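Local coordinates for 6-phospho-beta-d glycosidase (Streptococcus pyogenes, PDB 5FOO), which probably hydrolyses 6-phospho-beta-glucosides as a retaining glycoside hydrolase of family 1, at residues A51-H56 against H440-R445; H56-D61 against Y99-D104; L223-A228 against Y347-K352; Y357-W362 against A406-F411. The protein carries 1 engineered substitution. One frame throughout, in Å; residues are numbered along the deposited sequence.

Interaction 1. Residues A51-H56 against H440-R445; sequences ASDAYH and HTQVRR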
loop_
_atom_site.group_PDB
_atom_site.type_symbol
_atom_site.label_atom_id
_atom_site.label_comp_id
_atom_site.label_asym_id
_atom_site.label_seq_id
_atom_site.Cartn_x
_atom_site.Cartn_y
_atom_site.Cartn_z
ATOM N N ALA A 51 -11.321 15.275 -0.467
ATOM C CA ALA A 51 -9.985 14.816 -0.670
ATOM C C ALA A 51 -9.331 15.574 -1.836
ATOM O O ALA A 51 -9.347 16.799 -1.819
ATOM C CB ALA A 51 -9.984 13.292 -0.866
ATOM N N SER A 52 -8.814 14.900 -2.882
ATOM C CA SER A 52 -8.223 15.646 -3.965
ATOM C C SER A 52 -9.134 15.669 -5.204
ATOM O O SER A 52 -8.646 15.878 -6.263
ATOM C CB SER A 52 -6.796 15.148 -4.278
ATOM O OG SER A 52 -5.887 15.680 -3.299
ATOM N N ASP A 53 -10.434 15.460 -5.039
ATOM C CA ASP A 53 -11.427 15.732 -6.075
ATOM C C ASP A 53 -11.226 14.875 -7.361
ATOM O O ASP A 53 -11.639 15.272 -8.472
ATOM C CB ASP A 53 -11.451 17.253 -6.421
ATOM C CG ASP A 53 -12.674 17.672 -7.245
ATOM O OD1 ASP A 53 -13.754 17.042 -6.975
ATOM O OD2 ASP A 53 -12.534 18.620 -8.145
ATOM N N ALA A 54 -10.620 13.703 -7.207
ATOM C CA ALA A 54 -10.468 12.788 -8.344
ATOM C C ALA A 54 -11.820 12.276 -8.886
ATOM O O ALA A 54 -11.919 11.931 -10.083
ATOM C CB ALA A 54 -9.541 11.641 -8.001
ATOM N N TYR A 55 -12.864 12.241 -8.058
ATOM C CA TYR A 55 -14.173 11.953 -8.588
ATOM C C TYR A 55 -14.477 12.805 -9.867
ATOM O O TYR A 55 -14.974 12.275 -10.896
ATOM C CB TYR A 55 -15.297 12.057 -7.550
ATOM C CG TYR A 55 -16.649 11.690 -8.147
ATOM C CD1 TYR A 55 -17.044 10.368 -8.249
ATOM C CD2 TYR A 55 -17.512 12.673 -8.672
ATOM C CE1 TYR A 55 -18.241 10.023 -8.866
ATOM C CE2 TYR A 55 -18.734 12.326 -9.240
ATOM C CZ TYR A 55 -19.083 10.993 -9.343
ATOM O OH TYR A 55 -20.305 10.592 -9.915
ATOM N N HIS A 56 -14.134 14.104 -9.802
ATOM C CA HIS A 56 -14.362 15.017 -10.890
ATOM C C HIS A 56 -13.171 15.122 -11.833
ATOM O O HIS A 56 -13.359 15.195 -13.033
ATOM C CB HIS A 56 -14.732 16.384 -10.341
ATOM C CG HIS A 56 -16.007 16.402 -9.553
ATOM N ND1 HIS A 56 -16.041 16.630 -8.194
ATOM C CD2 HIS A 56 -17.297 16.310 -9.946
ATOM C CE1 HIS A 56 -17.301 16.636 -7.787
ATOM N NE2 HIS A 56 -18.084 16.439 -8.827
ATOM N N HIS A 440 -8.238 23.953 -1.293
ATOM C CA HIS A 440 -9.457 24.699 -1.251
ATOM C C HIS A 440 -10.051 24.819 -2.649
ATOM O O HIS A 440 -11.241 24.794 -2.759
ATOM C CB HIS A 440 -9.232 26.080 -0.628
ATOM C CG HIS A 440 -8.460 26.046 0.636
ATOM N ND1 HIS A 440 -9.016 25.640 1.831
ATOM C CD2 HIS A 440 -7.155 26.317 0.884
ATOM C CE1 HIS A 440 -8.084 25.669 2.768
ATOM N NE2 HIS A 440 -6.960 26.106 2.224
ATOM N N THR A 441 -9.229 25.000 -3.677
ATOM C CA THR A 441 -9.708 25.180 -5.062
ATOM C C THR A 441 -9.588 23.931 -5.944
ATOM O O THR A 441 -10.045 23.958 -7.072
ATOM C CB THR A 441 -8.915 26.289 -5.798
ATOM O OG1 THR A 441 -7.553 25.893 -5.967
ATOM C CG2 THR A 441 -9.001 27.647 -4.997
ATOM N N GLN A 442 -8.912 22.898 -5.441
ATOM C CA GLN A 442 -8.545 21.688 -6.194
ATOM C C GLN A 442 -7.806 21.939 -7.517
ATOM O O GLN A 442 -7.791 21.092 -8.423
ATOM C CB GLN A 442 -9.813 20.874 -6.417
ATOM C CG GLN A 442 -10.501 20.500 -5.135
ATOM C CD GLN A 442 -9.716 19.490 -4.343
ATOM O OE1 GLN A 442 -8.916 18.674 -4.880
ATOM N NE2 GLN A 442 -9.944 19.512 -3.039
ATOM N N VAL A 443 -7.153 23.082 -7.605
ATOM C CA VAL A 443 -6.265 23.366 -8.716
ATOM C C VAL A 443 -4.917 22.704 -8.519
ATOM O O VAL A 443 -4.280 22.840 -7.448
ATOM C CB VAL A 443 -6.050 24.893 -8.842
ATOM C CG1 VAL A 443 -4.954 25.242 -9.885
ATOM C CG2 VAL A 443 -7.385 25.522 -9.190
ATOM N N ARG A 444 -4.439 22.059 -9.578
ATOM C CA ARG A 444 -3.124 21.394 -9.563
ATOM C C ARG A 444 -2.028 22.308 -10.115
ATOM O O ARG A 444 -2.268 23.152 -10.966
ATOM C CB ARG A 444 -3.120 20.113 -10.408
ATOM C CG ARG A 444 -3.791 18.905 -9.799
ATOM C CD ARG A 444 -5.276 19.071 -9.706
ATOM N NE ARG A 444 -5.961 17.793 -9.610
ATOM C CZ ARG A 444 -6.792 17.392 -8.655
ATOM N NH1 ARG A 444 -7.065 18.132 -7.556
ATOM N NH2 ARG A 444 -7.367 16.186 -8.781
ATOM N N ARG A 445 -0.814 22.123 -9.633
ATOM C CA ARG A 445 0.331 22.771 -10.189
ATOM C C ARG A 445 1.557 21.905 -10.031
ATOM O O ARG A 445 1.996 21.649 -8.902
ATOM C CB ARG A 445 0.563 24.112 -9.478
ATOM C CG ARG A 445 1.817 24.752 -10.027
ATOM C CD ARG A 445 1.848 26.261 -9.912
ATOM N NE ARG A 445 2.880 26.716 -10.851
ATOM C CZ ARG A 445 3.335 27.962 -10.983
ATOM N NH1 ARG A 445 2.859 28.955 -10.224
ATOM N NH2 ARG A 445 4.299 28.198 -11.884
#

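Interaction 2. Residues H56-D61 against Y99-D104; sequences HQIESD and YNRVID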
loop_
_atom_site.group_PDB
_atom_site.type_symbol
_atom_site.label_atom_id
_atom_site.label_comp_id
_atom_site.label_asym_id
_atom_site.label_seq_id
_atom_site.Cartn_x
_atom_site.Cartn_y
_atom_site.Cartn_z
ATOM N N HIS A 56 -14.134 14.104 -9.802
ATOM C CA HIS A 56 -14.362 15.017 -10.890
ATOM C C HIS A 56 -13.171 15.122 -11.833
ATOM O O HIS A 56 -13.359 15.195 -13.033
ATOM C CB HIS A 56 -14.732 16.384 -10.341
ATOM C CG HIS A 56 -16.007 16.402 -9.553
ATOM N ND1 HIS A 56 -16.041 16.630 -8.194
ATOM C CD2 HIS A 56 -17.297 16.310 -9.946
ATOM C CE1 HIS A 56 -17.301 16.636 -7.787
ATOM N NE2 HIS A 56 -18.084 16.439 -8.827
ATOM N N GLN A 57 -11.956 15.082 -11.325
ATOM C CA GLN A 57 -10.772 15.425 -12.117
ATOM C C GLN A 57 -9.904 14.277 -12.635
ATOM O O GLN A 57 -8.840 14.527 -13.160
ATOM C CB GLN A 57 -9.888 16.359 -11.269
ATOM C CG GLN A 57 -10.567 17.697 -10.979
ATOM C CD GLN A 57 -9.556 18.753 -10.527
ATOM O OE1 GLN A 57 -8.573 19.006 -11.220
ATOM N NE2 GLN A 57 -9.756 19.322 -9.349
ATOM N N ILE A 58 -10.321 13.033 -12.493
ATOM C CA ILE A 58 -9.508 11.927 -12.947
ATOM C C ILE A 58 -9.084 12.059 -14.407
ATOM O O ILE A 58 -7.889 11.831 -14.739
ATOM C CB ILE A 58 -10.131 10.527 -12.590
ATOM C CG1 ILE A 58 -9.092 9.424 -12.802
ATOM C CG2 ILE A 58 -11.383 10.286 -13.401
ATOM C CD1 ILE A 58 -7.858 9.544 -11.957
ATOM N N GLU A 59 -9.997 12.440 -15.283
ATOM C CA GLU A 59 -9.650 12.543 -16.724
ATOM C C GLU A 59 -8.584 13.602 -16.935
ATOM O O GLU A 59 -7.543 13.318 -17.517
ATOM C CB GLU A 59 -10.841 12.961 -17.607
ATOM C CG GLU A 59 -11.868 11.899 -17.863
ATOM C CD GLU A 59 -12.917 11.813 -16.780
ATOM O OE1 GLU A 59 -12.820 12.519 -15.714
ATOM O OE2 GLU A 59 -13.827 10.982 -17.003
ATOM N N SER A 60 -8.817 14.817 -16.416
ATOM C CA SER A 60 -7.794 15.886 -16.588
ATOM C C SER A 60 -6.487 15.567 -15.864
ATOM O O SER A 60 -5.406 15.835 -16.413
ATOM C CB SER A 60 -8.311 17.256 -16.162
ATOM O OG SER A 60 -8.717 17.194 -14.821
ATOM N N ASP A 61 -6.557 14.915 -14.693
ATOM C CA ASP A 61 -5.347 14.412 -13.987
ATOM C C ASP A 61 -4.541 13.437 -14.854
ATOM O O ASP A 61 -3.285 13.529 -14.960
ATOM C CB ASP A 61 -5.740 13.657 -12.697
ATOM C CG ASP A 61 -6.127 14.591 -11.509
ATOM O OD1 ASP A 61 -6.093 15.852 -11.678
ATOM O OD2 ASP A 61 -6.453 14.050 -10.399
ATOM N N TYR A 99 -15.690 3.984 -12.189
ATOM C CA TYR A 99 -14.456 3.204 -12.406
ATOM C C TYR A 99 -14.243 2.938 -13.929
ATOM O O TYR A 99 -13.097 2.909 -14.440
ATOM C CB TYR A 99 -14.401 1.953 -11.485
ATOM C CG TYR A 99 -14.186 2.385 -10.048
ATOM C CD1 TYR A 99 -13.001 3.013 -9.683
ATOM C CD2 TYR A 99 -15.192 2.219 -9.052
ATOM C CE1 TYR A 99 -12.800 3.460 -8.404
ATOM C CE2 TYR A 99 -15.000 2.671 -7.764
ATOM C CZ TYR A 99 -13.817 3.303 -7.451
ATOM O OH TYR A 99 -13.606 3.815 -6.188
ATOM N N ASN A 100 -15.348 2.905 -14.678
ATOM C CA ASN A 100 -15.212 2.858 -16.140
ATOM C C ASN A 100 -14.565 4.159 -16.673
ATOM O O ASN A 100 -13.703 4.066 -17.535
ATOM C CB ASN A 100 -16.512 2.480 -16.827
ATOM C CG ASN A 100 -16.737 0.971 -16.849
ATOM O OD1 ASN A 100 -15.779 0.199 -16.999
ATOM N ND2 ASN A 100 -18.009 0.537 -16.654
ATOM N N ARG A 101 -14.911 5.320 -16.095
ATOM C CA ARG A 101 -14.270 6.614 -16.465
ATOM C C ARG A 101 -12.770 6.545 -16.157
ATOM O O ARG A 101 -11.967 6.824 -17.024
ATOM C CB ARG A 101 -14.896 7.826 -15.735
ATOM C CG ARG A 101 -16.184 8.411 -16.291
ATOM C CD ARG A 101 -16.807 9.510 -15.387
ATOM N NE ARG A 101 -15.829 10.550 -15.003
ATOM C CZ ARG A 101 -15.775 11.172 -13.807
ATOM N NH1 ARG A 101 -16.652 10.923 -12.852
ATOM N NH2 ARG A 101 -14.846 12.068 -13.578
ATOM N N VAL A 102 -12.399 6.107 -14.950
ATOM C CA VAL A 102 -11.007 6.017 -14.562
ATOM C C VAL A 102 -10.202 5.131 -15.529
ATOM O O VAL A 102 -9.116 5.474 -16.013
ATOM C CB VAL A 102 -10.834 5.401 -13.118
ATOM C CG1 VAL A 102 -9.372 5.299 -12.794
ATOM C CG2 VAL A 102 -11.541 6.206 -12.050
ATOM N N ILE A 103 -10.684 3.930 -15.726
ATOM C CA ILE A 103 -9.950 2.989 -16.577
ATOM C C ILE A 103 -9.877 3.456 -18.060
ATOM O O ILE A 103 -8.797 3.387 -18.711
ATOM C CB ILE A 103 -10.603 1.590 -16.467
ATOM C CG1 ILE A 103 -10.372 1.018 -15.016
ATOM C CG2 ILE A 103 -10.105 0.639 -17.590
ATOM C CD1 ILE A 103 -11.452 0.099 -14.551
ATOM N N ASP A 104 -11.010 3.918 -18.601
ATOM C CA ASP A 104 -11.009 4.369 -20.014
ATOM C C ASP A 104 -10.089 5.579 -20.208
ATOM O O ASP A 104 -9.402 5.650 -21.209
ATOM C CB ASP A 104 -12.404 4.703 -20.514
ATOM C CG ASP A 104 -13.303 3.460 -20.655
ATOM O OD1 ASP A 104 -12.819 2.318 -20.771
ATOM O OD2 ASP A 104 -14.535 3.656 -20.576
HETATM O O HOH W 1 -13.001 8.568 -18.774
#

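Interaction 3. Residues L223-A228 against Y347-K352; sequences LNLTPA and YDIAIK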
loop_
_atom_site.group_PDB
_atom_site.type_symbol
_atom_site.label_atom_id
_atom_site.label_comp_id
_atom_site.label_asym_id
_atom_site.label_seq_id
_atom_site.Cartn_x
_atom_site.Cartn_y
_atom_site.Cartn_z
ATOM N N LEU A 223 2.915 -5.511 -0.571
ATOM C CA LEU A 223 3.442 -5.868 0.727
ATOM C C LEU A 223 4.625 -4.980 1.084
ATOM O O LEU A 223 4.974 -4.129 0.302
ATOM C CB LEU A 223 3.827 -7.337 0.782
ATOM C CG LEU A 223 2.748 -8.346 0.481
ATOM C CD1 LEU A 223 3.299 -9.743 0.624
ATOM C CD2 LEU A 223 1.518 -8.192 1.355
ATOM N N ASN A 224 5.142 -5.114 2.319
ATOM C CA ASN A 224 6.412 -4.482 2.790
ATOM C C ASN A 224 7.474 -5.555 2.933
ATOM O O ASN A 224 7.248 -6.662 3.500
ATOM C CB ASN A 224 6.224 -3.818 4.136
ATOM C CG ASN A 224 5.787 -2.339 4.027
ATOM O OD1 ASN A 224 6.645 -1.423 3.939
ATOM N ND2 ASN A 224 4.450 -2.088 4.102
ATOM N N LEU A 225 8.643 -5.281 2.400
ATOM C CA LEU A 225 9.756 -6.152 2.686
ATOM C C LEU A 225 10.870 -5.322 3.378
ATOM O O LEU A 225 12.033 -5.701 3.358
ATOM C CB LEU A 225 10.197 -6.838 1.392
ATOM C CG LEU A 225 10.842 -8.221 1.300
ATOM C CD1 LEU A 225 10.212 -9.318 2.133
ATOM C CD2 LEU A 225 10.806 -8.623 -0.156
ATOM N N THR A 226 10.491 -4.216 3.997
ATOM C CA THR A 226 11.453 -3.350 4.731
ATOM C C THR A 226 12.268 -4.184 5.742
ATOM O O THR A 226 11.687 -4.874 6.515
ATOM C CB THR A 226 10.708 -2.202 5.398
ATOM O OG1 THR A 226 9.982 -1.455 4.397
ATOM C CG2 THR A 226 11.683 -1.245 6.176
ATOM N N PRO A 227 13.611 -4.222 5.645
ATOM C CA PRO A 227 14.340 -4.960 6.615
ATOM C C PRO A 227 14.138 -4.409 8.053
ATOM O O PRO A 227 13.905 -3.204 8.212
ATOM C CB PRO A 227 15.800 -4.733 6.210
ATOM C CG PRO A 227 15.728 -4.427 4.761
ATOM C CD PRO A 227 14.514 -3.538 4.718
ATOM N N ALA A 228 14.187 -5.300 9.046
ATOM C CA ALA A 228 14.194 -4.895 10.481
ATOM C C ALA A 228 15.655 -4.985 10.909
ATOM O O ALA A 228 16.141 -6.058 11.253
ATOM C CB ALA A 228 13.293 -5.818 11.280
ATOM N N TYR A 347 18.038 -1.631 -2.105
ATOM C CA TYR A 347 18.921 -2.661 -2.615
ATOM C C TYR A 347 18.739 -3.910 -1.792
ATOM O O TYR A 347 18.534 -5.018 -2.342
ATOM C CB TYR A 347 20.388 -2.179 -2.575
ATOM C CG TYR A 347 21.410 -3.236 -2.939
ATOM C CD1 TYR A 347 21.692 -3.587 -4.288
ATOM C CD2 TYR A 347 22.103 -3.887 -1.959
ATOM C CE1 TYR A 347 22.647 -4.559 -4.598
ATOM C CE2 TYR A 347 23.011 -4.875 -2.263
ATOM C CZ TYR A 347 23.279 -5.189 -3.567
ATOM O OH TYR A 347 24.193 -6.173 -3.728
ATOM N N ASP A 348 18.733 -3.764 -0.462
ATOM C CA ASP A 348 18.507 -4.948 0.396
ATOM C C ASP A 348 17.206 -5.681 0.094
ATOM O O ASP A 348 17.191 -6.901 0.107
ATOM C CB ASP A 348 18.579 -4.630 1.903
ATOM C CG ASP A 348 19.990 -4.144 2.342
ATOM O OD1 ASP A 348 21.003 -4.476 1.711
ATOM O OD2 ASP A 348 20.079 -3.385 3.311
ATOM N N ILE A 349 16.128 -4.940 -0.141
ATOM C CA ILE A 349 14.855 -5.538 -0.556
ATOM C C ILE A 349 15.038 -6.305 -1.911
ATOM O O ILE A 349 14.523 -7.405 -2.112
ATOM C CB ILE A 349 13.810 -4.429 -0.686
ATOM C CG1 ILE A 349 13.383 -3.934 0.743
ATOM C CG2 ILE A 349 12.596 -4.871 -1.433
ATOM C CD1 ILE A 349 12.561 -2.653 0.706
ATOM N N ALA A 350 15.773 -5.690 -2.817
ATOM C CA ALA A 350 15.960 -6.262 -4.156
ATOM C C ALA A 350 16.716 -7.579 -4.077
ATOM O O ALA A 350 16.314 -8.546 -4.725
ATOM C CB ALA A 350 16.658 -5.254 -5.069
ATOM N N ILE A 351 17.730 -7.622 -3.211
ATOM C CA ILE A 351 18.537 -8.821 -2.991
ATOM C C ILE A 351 17.715 -9.913 -2.307
ATOM O O ILE A 351 17.875 -11.133 -2.589
ATOM C CB ILE A 351 19.815 -8.445 -2.200
ATOM C CG1 ILE A 351 20.706 -7.481 -3.017
ATOM C CG2 ILE A 351 20.635 -9.658 -1.739
ATOM C CD1 ILE A 351 21.136 -8.023 -4.351
ATOM N N LYS A 352 16.823 -9.500 -1.407
ATOM C CA LYS A 352 15.968 -10.457 -0.708
ATOM C C LYS A 352 15.043 -11.125 -1.704
ATOM O O LYS A 352 14.798 -12.286 -1.596
ATOM C CB LYS A 352 15.107 -9.697 0.339
ATOM C CG LYS A 352 14.396 -10.555 1.347
ATOM C CD LYS A 352 15.284 -10.874 2.544
ATOM C CE LYS A 352 14.631 -11.961 3.404
ATOM N NZ LYS A 352 15.536 -12.391 4.497
#

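Interaction 4. Residues Y357-W362 against A406-F411; sequences YDNIPW and AGSNCF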
loop_
_atom_site.group_PDB
_atom_site.type_symbol
_atom_site.label_atom_id
_atom_site.label_comp_id
_atom_site.label_asym_id
_atom_site.label_seq_id
_atom_site.Cartn_x
_atom_site.Cartn_y
_atom_site.Cartn_z
ATOM N N TYR A 357 12.921 -15.226 -2.649
ATOM C CA TYR A 357 11.551 -15.353 -3.137
ATOM C C TYR A 357 11.507 -15.681 -4.597
ATOM O O TYR A 357 10.611 -15.184 -5.293
ATOM C CB TYR A 357 10.768 -14.085 -2.771
ATOM C CG TYR A 357 10.522 -14.049 -1.291
ATOM C CD1 TYR A 357 9.564 -14.859 -0.703
ATOM C CD2 TYR A 357 11.287 -13.234 -0.460
ATOM C CE1 TYR A 357 9.361 -14.863 0.704
ATOM C CE2 TYR A 357 11.071 -13.227 0.895
ATOM C CZ TYR A 357 10.125 -14.041 1.463
ATOM O OH TYR A 357 9.944 -13.963 2.815
ATOM N N ASP A 358 12.482 -16.526 -5.005
ATOM C CA ASP A 358 12.585 -17.170 -6.315
ATOM C C ASP A 358 12.728 -16.135 -7.412
ATOM O O ASP A 358 12.321 -16.349 -8.537
ATOM C CB ASP A 358 11.343 -17.997 -6.587
ATOM C CG ASP A 358 11.091 -19.015 -5.525
ATOM O OD1 ASP A 358 12.040 -19.649 -5.083
ATOM O OD2 ASP A 358 9.939 -19.206 -5.124
ATOM N N ASN A 359 13.259 -14.974 -7.065
ATOM C CA ASN A 359 13.244 -13.844 -7.974
ATOM C C ASN A 359 11.961 -13.641 -8.782
ATOM O O ASN A 359 12.045 -13.199 -9.945
ATOM C CB ASN A 359 14.426 -13.995 -8.939
ATOM C CG ASN A 359 15.033 -12.672 -9.348
ATOM O OD1 ASN A 359 14.839 -11.605 -8.731
ATOM N ND2 ASN A 359 15.820 -12.742 -10.386
ATOM N N ILE A 360 10.778 -13.912 -8.206
ATOM C CA ILE A 360 9.579 -13.579 -8.939
ATOM C C ILE A 360 9.460 -12.064 -9.324
ATOM O O ILE A 360 10.122 -11.185 -8.741
ATOM C CB ILE A 360 8.292 -13.955 -8.212
ATOM C CG1 ILE A 360 8.147 -13.223 -6.897
ATOM C CG2 ILE A 360 8.173 -15.469 -8.014
ATOM C CD1 ILE A 360 6.705 -13.242 -6.461
ATOM N N PRO A 361 8.571 -11.758 -10.274
ATOM C CA PRO A 361 8.503 -10.320 -10.606
ATOM C C PRO A 361 7.938 -9.442 -9.494
ATOM O O PRO A 361 6.992 -9.841 -8.795
ATOM C CB PRO A 361 7.635 -10.268 -11.876
ATOM C CG PRO A 361 7.546 -11.705 -12.370
ATOM C CD PRO A 361 7.785 -12.601 -11.198
ATOM N N TRP A 362 8.508 -8.244 -9.362
ATOM C CA TRP A 362 8.017 -7.267 -8.383
ATOM C C TRP A 362 8.332 -5.870 -8.863
ATOM O O TRP A 362 9.231 -5.693 -9.678
ATOM C CB TRP A 362 8.666 -7.546 -7.009
ATOM C CG TRP A 362 10.146 -7.279 -6.989
ATOM C CD1 TRP A 362 11.127 -8.126 -7.443
ATOM C CD2 TRP A 362 10.824 -6.110 -6.503
ATOM N NE1 TRP A 362 12.363 -7.550 -7.275
ATOM C CE2 TRP A 362 12.211 -6.319 -6.701
ATOM C CE3 TRP A 362 10.401 -4.901 -5.923
ATOM C CZ2 TRP A 362 13.173 -5.369 -6.342
ATOM C CZ3 TRP A 362 11.353 -3.960 -5.571
ATOM C CH2 TRP A 362 12.726 -4.206 -5.775
ATOM N N ALA A 406 22.193 -6.245 -10.204
ATOM C CA ALA A 406 22.614 -7.423 -9.471
ATOM C C ALA A 406 21.719 -8.595 -9.752
ATOM O O ALA A 406 21.894 -9.653 -9.169
ATOM C CB ALA A 406 22.668 -7.097 -7.963
ATOM N N GLY A 407 20.704 -8.434 -10.597
ATOM C CA GLY A 407 19.881 -9.579 -10.969
ATOM C C GLY A 407 18.456 -9.574 -10.397
ATOM O O GLY A 407 17.678 -10.465 -10.768
ATOM N N SER A 408 18.078 -8.588 -9.545
ATOM C CA SER A 408 16.704 -8.591 -9.039
ATOM C C SER A 408 15.675 -8.320 -10.149
ATOM O O SER A 408 15.792 -7.355 -10.921
ATOM C CB SER A 408 16.488 -7.587 -7.892
ATOM O OG SER A 408 15.272 -7.894 -7.219
ATOM N N ASN A 409 14.611 -9.090 -10.146
ATOM C CA ASN A 409 13.592 -9.001 -11.163
ATOM C C ASN A 409 12.528 -7.918 -10.858
ATOM O O ASN A 409 11.337 -8.194 -10.691
ATOM C CB ASN A 409 13.009 -10.396 -11.255
ATOM C CG ASN A 409 12.092 -10.622 -12.438
ATOM O OD1 ASN A 409 12.059 -9.895 -13.369
ATOM N ND2 ASN A 409 11.318 -11.666 -12.352
ATOM N N CYS A 410 12.966 -6.675 -10.866
ATOM C CA CYS A 410 12.108 -5.494 -10.695
ATOM C C CYS A 410 11.652 -4.881 -12.035
ATOM O O CYS A 410 12.457 -4.609 -12.908
ATOM C CB CYS A 410 12.899 -4.448 -9.900
ATOM S SG CYS A 410 11.928 -2.987 -9.585
ATOM N N PHE A 411 10.373 -4.632 -12.203
ATOM C CA PHE A 411 9.854 -4.212 -13.508
ATOM C C PHE A 411 9.247 -2.830 -13.421
ATOM O O PHE A 411 8.670 -2.365 -14.405
ATOM C CB PHE A 411 8.833 -5.240 -14.050
ATOM C CG PHE A 411 7.618 -5.419 -13.168
ATOM C CD1 PHE A 411 6.549 -4.514 -13.225
ATOM C CD2 PHE A 411 7.554 -6.466 -12.244
ATOM C CE1 PHE A 411 5.418 -4.660 -12.413
ATOM C CE2 PHE A 411 6.405 -6.652 -11.467
ATOM C CZ PHE A 411 5.341 -5.736 -11.545
#

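Interaction 1. Residues A51-H56 against H440-R445
Ser-52 and Asp-53, in the loop leading into the first outer helix of the barrel, meet Gln-442 and Arg-444 of the hairpin formed by strands 435-437 and 444-446. Arg-444 grips the Ser-52 carbonyl end-on. Arg-444 NH2 lies 2.8 Å from Ser-52 O, almost in line with the C=O bond, and Arg-444 NH1 reaches the same oxygen at 3.0 Å from above the carbonyl plane. A salt bridge to Asp-61 also holds this guanidinium. Gln-442 bends at chi2 (-69°), and its NE2 donates to Ala-51 O at 3.0 Å. Gln-442 OE1 is 3.1 Å from Ser-52 O, but both are acceptors and are not bonded. OE1 accepts from Arg-444 NH1, which lies on a lone pair in the plane of the Gln-442 amide carbonyl, and from Asn-437 ND2. Asp-53 CB rests 3.6 Å from Gln-442 CG. Ser-52 OG turns to Asp-420 O and Tyr-428 OH. Two backbone carbonyls are read by side chains of a hairpin that docks on the first strand-to-helix loop of a (beta/alpha)8 barrel.

Interaction 2. Residues H56-D61 against Y99-D104
Residues 56-61 and 99-104 run parallel, their short axes 9.2 Å apart and inclined by 8°, with Ile-58 level with Val-102. They belong to helices 54-67 and 93-108, the neighbouring outer helices that follow the first and second strands of the (beta/alpha)8 barrel. Toward the buried side, the CG1 of Ile-58 lies 4.1 Å from Val-102 CG2. The two side chains cross at about a right angle. Toward the surface, Glu-59 and Arg-101 form a salt bridge. Glu-59 bends at chi2 (86°), which brings its carboxylate beside the guanidinium with the two planes nearly coplanar. The grip is side-on: Arg-101 NE meets Glu-59 OE2 at 2.9 Å, and Arg-101 NH2 meets Glu-59 OE1 at 3.0 Å. Both bonds are nearly straight and use syn lone pairs, so the pair is held flat. Arg-101 NH2 also donates to Tyr-55 O, and the guanidinium makes a cation-pi contact with the Tyr-55 ring. Ile-58 CG2 sits 3.9 Å from Arg-101 NH2. A water beside the salt bridge donates to Glu-59 OE2 at 3.1 Å and to Arg-101 O at 2.7 Å.

Interaction 3. Residues L223-A228 against Y347-K352
The flat group that touches helix 344-356 is the peptide after Leu-225: its carbonyl oxygen, Leu-225 O, is 3.4 Å from Ile-349 CG1. The puckered ring of Pro-227 also lies against the helix, with Pro-227 CG 4.0 Å from Asp-348 CB and Pro-227 CD 4.2 Å from Ile-349 CG1. The proline crosses both side chains at about a right angle. Within the helix, the Tyr-347 ring has Ile-351 CG1 over one face, offset toward the rim, and makes a cation-pi contact with Lys-402; it takes no part in the contact with 223-228.

Ile-349 and Leu-225 carry the contact about equally. Ile-349 CG1 lies beside the backbone N (chi1 -73°), while CG2 is anti to it. The two branches therefore divide the work: CG1 reaches the Leu-225 carbonyl and the proline, and Ile-349 CG2 reaches Leu-225 CB at 4.2 Å. Leu-225 CG also comes to 4.3 Å from Lys-352 CG. Leu-296 of the next barrel strand touches both Leu-225 and Ile-349. Asp-348 touches the proline through its CB.

The contact joins the loop after the fifth strand of the (beta/alpha)8 barrel to the helix before the seventh. No hydrogen bond crosses it. Cohesion here rests on van der Waals contact: Asp-348 OD2 is hydrogen-bonded to Tyr-229 OH, and the Lys-352 amine leads away from the contact.

Interaction 4. Residues Y357-W362 against A406-F411
Trp-362 and Cys-410 pair where the seventh and eighth strands of the (beta/alpha)8 barrel begin, in parallel register. Trp-362 N donates to Asn-409 O at 3.1 Å, and Phe-411 N to Trp-362 O at 3.0 Å. Cys-410 packs over one face of the Trp-362 ring: its SG is 4.1 Å from the centroid of the six-membered ring, a sulfur-aromatic contact, and its CB makes a CH-pi contact. Trp-362 NE1 donates in the ring plane to Ser-408 OG at 2.9 Å. Ala-350 O of helix 344-356 takes a bond from that hydroxyl and so helps to place it.

Ahead of the strands, two asparagines clasp the loops. Asn-359 ND2 donates to Gly-407 O and its OD1 accepts from Asn-409 N. Gly-407 itself ends helix 387-405 in a Schellman motif. Pro-361 CB lies against Phe-411 CD2 at 3.8 Å. A chi1 of -169° swings the Asn-409 amide toward the other loop, where Asn-409 ND2 donates to Asn-359 O at 2.9 Å, in the carbonyl plane.

How the interactions relate
The four contacts form two pairs on one barrel. Interactions 1 and 2 share His-56 and helix 54-67, with centres 13 Å apart. Gln-57 NE2 of the helix lies 2.8 Å from Gln-442 O of the hairpin, a probable hydrogen bond. Interactions 3 and 4 have centres 12 Å apart and meet through helix 344-356, where Ala-350 CA is 3.7 Å from Trp-362 CZ2. Interactions 1 and 4 lie on opposite sides of the chain's centre, 36 Å between centres. Interactions 1 and 3 lie near, but not in, the 6-phosphocyclophellitol pocket: the ligand is about 11 Å from the Ser-52 side chain and about 10 Å from that of Thr-226. Asn-224 ND2 bonds to Glu-165, a pocket residue.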